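Local coordinates for ornithine carbamoyltransferase (Giardia intestinalis, PDB 3GRF), which probably transfers the carbamoyl group of carbamoyl phosphate to ornithine to make citrulline, as ornithine carbamoyltransferases do, at residues E20-K32 with H312-K326. Numbering follows the deposited sequence.
Sequences ELAYLIDRALDMK and HSAMAVLDFFLHDCK
Ala316 enters helix 20-32 as a knob into a hole formed by Leu24, Arg27, Ala28 and Met31. Here the C-terminal helix of the two-domain carbamoyltransferase fold packs on a helix near the N-terminus, and the axes approach to 7.9 Å at 122°. The small alanines permit this: Ala28 CB lies 4.0 Å from Ala316 CB.

Leu24 CD1 packs 3.6 Å from Phe320 CB, and Met31 SD lies 3.7 Å from Ala316 N. Met315 lies beside Met31 and also touches helix 56-69.

Two rings are covered on one face. Lys32 CG makes a CH-pi contact over the His312 face, 3.4 Å from the centroid; the extended lysine chain carries NZ to a salt bridge with Glu147. Lys326 C lies over the centre of the Tyr23 ring, where the chain tail folds back. The Tyr23 and Phe320 rings meet obliquely, with planes at 45°.

Arg27 and Asp319 form a salt bridge; Arg27 NE adds a weak bond to Asp319 OD2. Asp319 also pairs with Arg41, so two arginines share its carboxylate. With Arg27 CG anti to the backbone N (chi1 -176°) and the chain bent at chi2, NH2 meets Asp319 OD2 at 2.9 Å from above the carboxylate plane.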
loop_
_atom_site.group_PDB
_atom_site.type_symbol
_atom_site.label_atom_id
_atom_site.label_comp_id
_atom_site.label_asym_id
_atom_site.label_seq_id
_atom_site.Cartn_x
_atom_site.Cartn_y
_atom_site.Cartn_z
ATOM N N GLU A 20 2.832 -32.395 2.740
ATOM C CA GLU A 20 2.699 -30.966 2.955
ATOM C C GLU A 20 2.037 -30.292 1.779
ATOM O O GLU A 20 1.221 -29.406 1.964
ATOM C CB GLU A 20 4.063 -30.322 3.231
ATOM C CG GLU A 20 4.585 -30.720 4.587
ATOM C CD GLU A 20 5.972 -30.242 4.836
ATOM O OE1 GLU A 20 6.752 -30.036 3.864
ATOM O OE2 GLU A 20 6.279 -30.048 6.031
ATOM N N LEU A 21 2.397 -30.704 0.564
ATOM C CA LEU A 21 1.760 -30.151 -0.638
ATOM C C LEU A 21 0.291 -30.519 -0.697
ATOM O O LEU A 21 -0.524 -29.696 -1.044
ATOM C CB LEU A 21 2.471 -30.650 -1.898
ATOM C CG LEU A 21 1.836 -30.264 -3.227
ATOM C CD1 LEU A 21 1.295 -28.807 -3.116
ATOM C CD2 LEU A 21 2.842 -30.450 -4.454
ATOM N N ALA A 22 -0.046 -31.760 -0.325
ATOM C CA ALA A 22 -1.438 -32.224 -0.292
ATOM C C ALA A 22 -2.260 -31.594 0.821
ATOM O O ALA A 22 -3.448 -31.374 0.649
ATOM C CB ALA A 22 -1.471 -33.737 -0.176
ATOM N N TYR A 23 -1.631 -31.330 1.968
ATOM C CA TYR A 23 -2.241 -30.547 3.039
ATOM C C TYR A 23 -2.529 -29.104 2.587
ATOM O O TYR A 23 -3.592 -28.568 2.839
ATOM C CB TYR A 23 -1.337 -30.562 4.279
ATOM C CG TYR A 23 -1.778 -29.593 5.348
ATOM C CD1 TYR A 23 -2.717 -29.953 6.307
ATOM C CD2 TYR A 23 -1.267 -28.321 5.385
ATOM C CE1 TYR A 23 -3.129 -29.035 7.282
ATOM C CE2 TYR A 23 -1.654 -27.423 6.344
ATOM C CZ TYR A 23 -2.593 -27.774 7.265
ATOM O OH TYR A 23 -2.935 -26.841 8.197
ATOM N N LEU A 24 -1.591 -28.481 1.885
ATOM C CA LEU A 24 -1.770 -27.079 1.455
ATOM C C LEU A 24 -2.931 -26.950 0.493
ATOM O O LEU A 24 -3.715 -25.996 0.593
ATOM C CB LEU A 24 -0.495 -26.548 0.839
ATOM C CG LEU A 24 0.220 -25.440 1.632
ATOM C CD1 LEU A 24 -0.211 -25.378 3.088
ATOM C CD2 LEU A 24 1.671 -25.652 1.519
ATOM N N ILE A 25 -3.061 -27.947 -0.391
ATOM C CA ILE A 25 -4.153 -28.053 -1.393
ATOM C C ILE A 25 -5.486 -28.130 -0.677
ATOM O O ILE A 25 -6.340 -27.312 -0.902
ATOM C CB ILE A 25 -3.953 -29.248 -2.391
ATOM C CG1 ILE A 25 -2.858 -28.906 -3.423
ATOM C CG2 ILE A 25 -5.225 -29.581 -3.115
ATOM C CD1 ILE A 25 -2.055 -30.093 -3.942
ATOM N N ASP A 26 -5.641 -29.082 0.224
ATOM C CA ASP A 26 -6.861 -29.201 1.010
ATOM C C ASP A 26 -7.170 -27.993 1.900
ATOM O O ASP A 26 -8.336 -27.677 2.160
ATOM C CB ASP A 26 -6.785 -30.455 1.873
ATOM C CG ASP A 26 -6.748 -31.705 1.068
ATOM O OD1 ASP A 26 -7.345 -31.738 -0.033
ATOM O OD2 ASP A 26 -6.116 -32.671 1.543
ATOM N N ARG A 27 -6.128 -27.341 2.413
ATOM C CA ARG A 27 -6.343 -26.148 3.240
ATOM C C ARG A 27 -6.865 -25.010 2.318
ATOM O O ARG A 27 -7.849 -24.331 2.615
ATOM C CB ARG A 27 -5.039 -25.794 3.941
ATOM C CG ARG A 27 -5.126 -24.648 4.889
ATOM C CD ARG A 27 -4.937 -25.188 6.256
ATOM N NE ARG A 27 -4.847 -24.130 7.245
ATOM C CZ ARG A 27 -5.335 -24.233 8.469
ATOM N NH1 ARG A 27 -5.985 -25.330 8.840
ATOM N NH2 ARG A 27 -5.214 -23.224 9.296
ATOM N N ALA A 28 -6.223 -24.843 1.169
ATOM C CA ALA A 28 -6.662 -23.855 0.168
ATOM C C ALA A 28 -8.119 -24.092 -0.178
ATOM O O ALA A 28 -8.891 -23.162 -0.316
ATOM C CB ALA A 28 -5.811 -23.979 -1.115
ATOM N N LEU A 29 -8.465 -25.361 -0.394
ATOM C CA LEU A 29 -9.828 -25.734 -0.776
ATOM C C LEU A 29 -10.812 -25.440 0.356
ATOM O O LEU A 29 -11.950 -24.993 0.122
ATOM C CB LEU A 29 -9.881 -27.213 -1.145
ATOM C CG LEU A 29 -9.359 -27.640 -2.505
ATOM C CD1 LEU A 29 -9.307 -29.159 -2.513
ATOM C CD2 LEU A 29 -10.271 -27.058 -3.608
ATOM N N ASP A 30 -10.379 -25.674 1.580
ATOM C CA ASP A 30 -11.297 -25.381 2.708
ATOM C C ASP A 30 -11.412 -23.898 2.977
ATOM O O ASP A 30 -12.447 -23.444 3.428
ATOM C CB ASP A 30 -10.899 -26.085 3.997
ATOM C CG ASP A 30 -11.954 -25.899 5.099
ATOM O OD1 ASP A 30 -11.631 -25.368 6.167
ATOM O OD2 ASP A 30 -13.127 -26.249 4.867
ATOM N N MET A 31 -10.341 -23.145 2.725
ATOM C CA MET A 31 -10.402 -21.670 2.837
ATOM C C MET A 31 -11.200 -21.038 1.730
ATOM O O MET A 31 -11.757 -19.973 1.919
ATOM C CB MET A 31 -9.001 -21.060 2.809
ATOM C CG MET A 31 -8.129 -21.519 3.943
ATOM S SD MET A 31 -6.486 -20.922 3.710
ATOM C CE MET A 31 -5.830 -20.985 5.376
ATOM N N LYS A 32 -11.238 -21.683 0.562
ATOM C CA LYS A 32 -12.145 -21.267 -0.508
ATOM C C LYS A 32 -13.592 -21.338 -0.183
ATOM O O LYS A 32 -14.358 -20.388 -0.468
ATOM C CB LYS A 32 -11.876 -22.034 -1.795
ATOM C CG LYS A 32 -12.474 -21.269 -2.962
ATOM C CD LYS A 32 -12.185 -21.968 -4.296
ATOM C CE LYS A 32 -12.845 -21.160 -5.418
ATOM N NZ LYS A 32 -12.632 -21.769 -6.763
ATOM N N HIS A 312 -6.781 -18.192 -2.848
ATOM C CA HIS A 312 -6.938 -19.197 -1.807
ATOM C C HIS A 312 -5.671 -20.035 -1.583
ATOM O O HIS A 312 -5.353 -20.425 -0.479
ATOM C CB HIS A 312 -8.109 -20.096 -2.209
ATOM C CG HIS A 312 -9.305 -19.332 -2.688
ATOM N ND1 HIS A 312 -10.017 -18.481 -1.870
ATOM C CD2 HIS A 312 -9.871 -19.244 -3.912
ATOM C CE1 HIS A 312 -10.997 -17.937 -2.564
ATOM N NE2 HIS A 312 -10.933 -18.392 -3.805
ATOM N N SER A 313 -4.942 -20.348 -2.645
ATOM C CA SER A 313 -3.645 -21.046 -2.470
ATOM C C SER A 313 -2.581 -20.162 -1.793
ATOM O O SER A 313 -1.649 -20.654 -1.157
ATOM C CB SER A 313 -3.183 -21.535 -3.816
ATOM O OG SER A 313 -3.162 -20.432 -4.706
ATOM N N ALA A 314 -2.746 -18.856 -1.901
ATOM C CA ALA A 314 -1.833 -17.933 -1.237
ATOM C C ALA A 314 -2.144 -17.917 0.228
ATOM O O ALA A 314 -1.217 -17.905 1.031
ATOM C CB ALA A 314 -1.924 -16.505 -1.829
ATOM N N MET A 315 -3.439 -17.913 0.591
ATOM C CA MET A 315 -3.826 -17.834 1.998
ATOM C C MET A 315 -3.301 -19.073 2.717
ATOM O O MET A 315 -2.946 -19.009 3.899
ATOM C CB MET A 315 -5.354 -17.794 2.173
ATOM C CG MET A 315 -6.111 -16.657 1.479
ATOM S SD MET A 315 -7.920 -16.786 1.560
ATOM C CE MET A 315 -8.212 -18.518 1.252
ATOM N N ALA A 316 -3.314 -20.208 2.021
ATOM C CA ALA A 316 -2.882 -21.488 2.587
ATOM C C ALA A 316 -1.405 -21.468 2.794
ATOM O O ALA A 316 -0.893 -21.845 3.832
ATOM C CB ALA A 316 -3.277 -22.655 1.676
ATOM N N VAL A 317 -0.654 -21.064 1.777
ATOM C CA VAL A 317 0.777 -21.014 1.945
ATOM C C VAL A 317 1.282 -20.065 3.037
ATOM O O VAL A 317 2.145 -20.439 3.839
ATOM C CB VAL A 317 1.431 -20.609 0.613
ATOM C CG1 VAL A 317 2.881 -20.407 0.832
ATOM C CG2 VAL A 317 1.137 -21.694 -0.442
ATOM N N LEU A 318 0.751 -18.839 3.061
ATOM C CA LEU A 318 1.080 -17.830 4.081
ATOM C C LEU A 318 0.704 -18.370 5.454
ATOM O O LEU A 318 1.486 -18.362 6.342
ATOM C CB LEU A 318 0.363 -16.502 3.783
ATOM C CG LEU A 318 0.876 -15.834 2.466
ATOM C CD1 LEU A 318 0.012 -14.688 1.953
ATOM C CD2 LEU A 318 2.326 -15.349 2.629
ATOM N N ASP A 319 -0.500 -18.872 5.604
ATOM C CA ASP A 319 -0.936 -19.408 6.883
ATOM C C ASP A 319 0.017 -20.447 7.415
ATOM O O ASP A 319 0.476 -20.371 8.552
ATOM C CB ASP A 319 -2.327 -20.028 6.748
ATOM C CG ASP A 319 -2.848 -20.524 8.074
ATOM O OD1 ASP A 319 -3.179 -19.651 8.900
ATOM O OD2 ASP A 319 -2.884 -21.762 8.297
ATOM N N PHE A 320 0.313 -21.426 6.576
ATOM C CA PHE A 320 1.221 -22.492 6.907
ATOM C C PHE A 320 2.601 -21.992 7.284
ATOM O O PHE A 320 3.168 -22.470 8.235
ATOM C CB PHE A 320 1.320 -23.417 5.703
ATOM C CG PHE A 320 2.063 -24.691 5.956
ATOM C CD1 PHE A 320 1.550 -25.645 6.817
ATOM C CD2 PHE A 320 3.230 -24.966 5.269
ATOM C CE1 PHE A 320 2.207 -26.839 6.999
ATOM C CE2 PHE A 320 3.889 -26.155 5.452
ATOM C CZ PHE A 320 3.370 -27.091 6.318
ATOM N N PHE A 321 3.189 -21.068 6.523
ATOM C CA PHE A 321 4.562 -20.647 6.881
ATOM C C PHE A 321 4.586 -19.729 8.083
ATOM O O PHE A 321 5.575 -19.682 8.814
ATOM C CB PHE A 321 5.336 -20.073 5.669
ATOM C CG PHE A 321 5.922 -21.160 4.782
ATOM C CD1 PHE A 321 7.218 -21.607 4.971
ATOM C CD2 PHE A 321 5.136 -21.802 3.839
ATOM C CE1 PHE A 321 7.746 -22.622 4.180
ATOM C CE2 PHE A 321 5.653 -22.842 3.062
ATOM C CZ PHE A 321 6.957 -23.262 3.243
ATOM N N LEU A 322 3.468 -19.037 8.300
ATOM C CA LEU A 322 3.251 -18.184 9.457
ATOM C C LEU A 322 3.300 -19.039 10.766
ATOM O O LEU A 322 3.780 -18.562 11.801
ATOM C CB LEU A 322 1.889 -17.480 9.357
ATOM C CG LEU A 322 1.876 -15.928 9.319
ATOM C CD1 LEU A 322 3.264 -15.382 8.981
ATOM C CD2 LEU A 322 0.839 -15.443 8.316
ATOM N N HIS A 323 2.795 -20.277 10.705
ATOM C CA HIS A 323 2.810 -21.290 11.786
ATOM C C HIS A 323 3.884 -22.358 11.377
ATOM O O HIS A 323 5.078 -22.133 11.587
ATOM C CB HIS A 323 1.360 -21.763 12.074
ATOM C CG HIS A 323 0.256 -20.600 12.213
ATOM N ND1 HIS A 323 -0.097 -19.768 11.164
ATOM C CD2 HIS A 323 -0.502 -20.207 13.281
ATOM C CE1 HIS A 323 -1.012 -18.906 11.583
ATOM N NE2 HIS A 323 -1.284 -19.152 12.855
ATOM N N ASP A 324 3.456 -23.491 10.791
ATOM C CA ASP A 324 4.284 -24.545 10.127
ATOM C C ASP A 324 3.656 -25.905 10.169
ATOM O O ASP A 324 4.116 -26.817 9.485
ATOM C CB ASP A 324 5.694 -24.798 10.645
ATOM C CG ASP A 324 6.660 -23.917 9.798
ATOM O OD1 ASP A 324 6.241 -22.836 9.363
ATOM O OD2 ASP A 324 7.813 -24.336 9.608
ATOM N N CYS A 325 2.656 -26.100 10.966
ATOM C CA CYS A 325 2.297 -27.481 11.034
ATOM C C CYS A 325 0.964 -27.921 10.529
ATOM O O CYS A 325 0.009 -27.187 10.314
ATOM C CB CYS A 325 2.505 -27.972 12.474
ATOM S SG CYS A 325 1.795 -26.877 13.749
ATOM N N LYS A 326 1.021 -29.217 10.346
ATOM C CA LYS A 326 -0.113 -29.972 9.912
ATOM C C LYS A 326 -0.058 -30.283 8.428
ATOM O O LYS A 326 1.015 -30.342 7.827
ATOM C CB LYS A 326 -1.387 -29.204 10.249
ATOM C CG LYS A 326 -1.814 -29.313 11.701
ATOM C CD LYS A 326 -3.039 -30.200 11.827
ATOM C CE LYS A 326 -4.298 -29.459 11.435
ATOM N NZ LYS A 326 -4.296 -28.041 11.901
#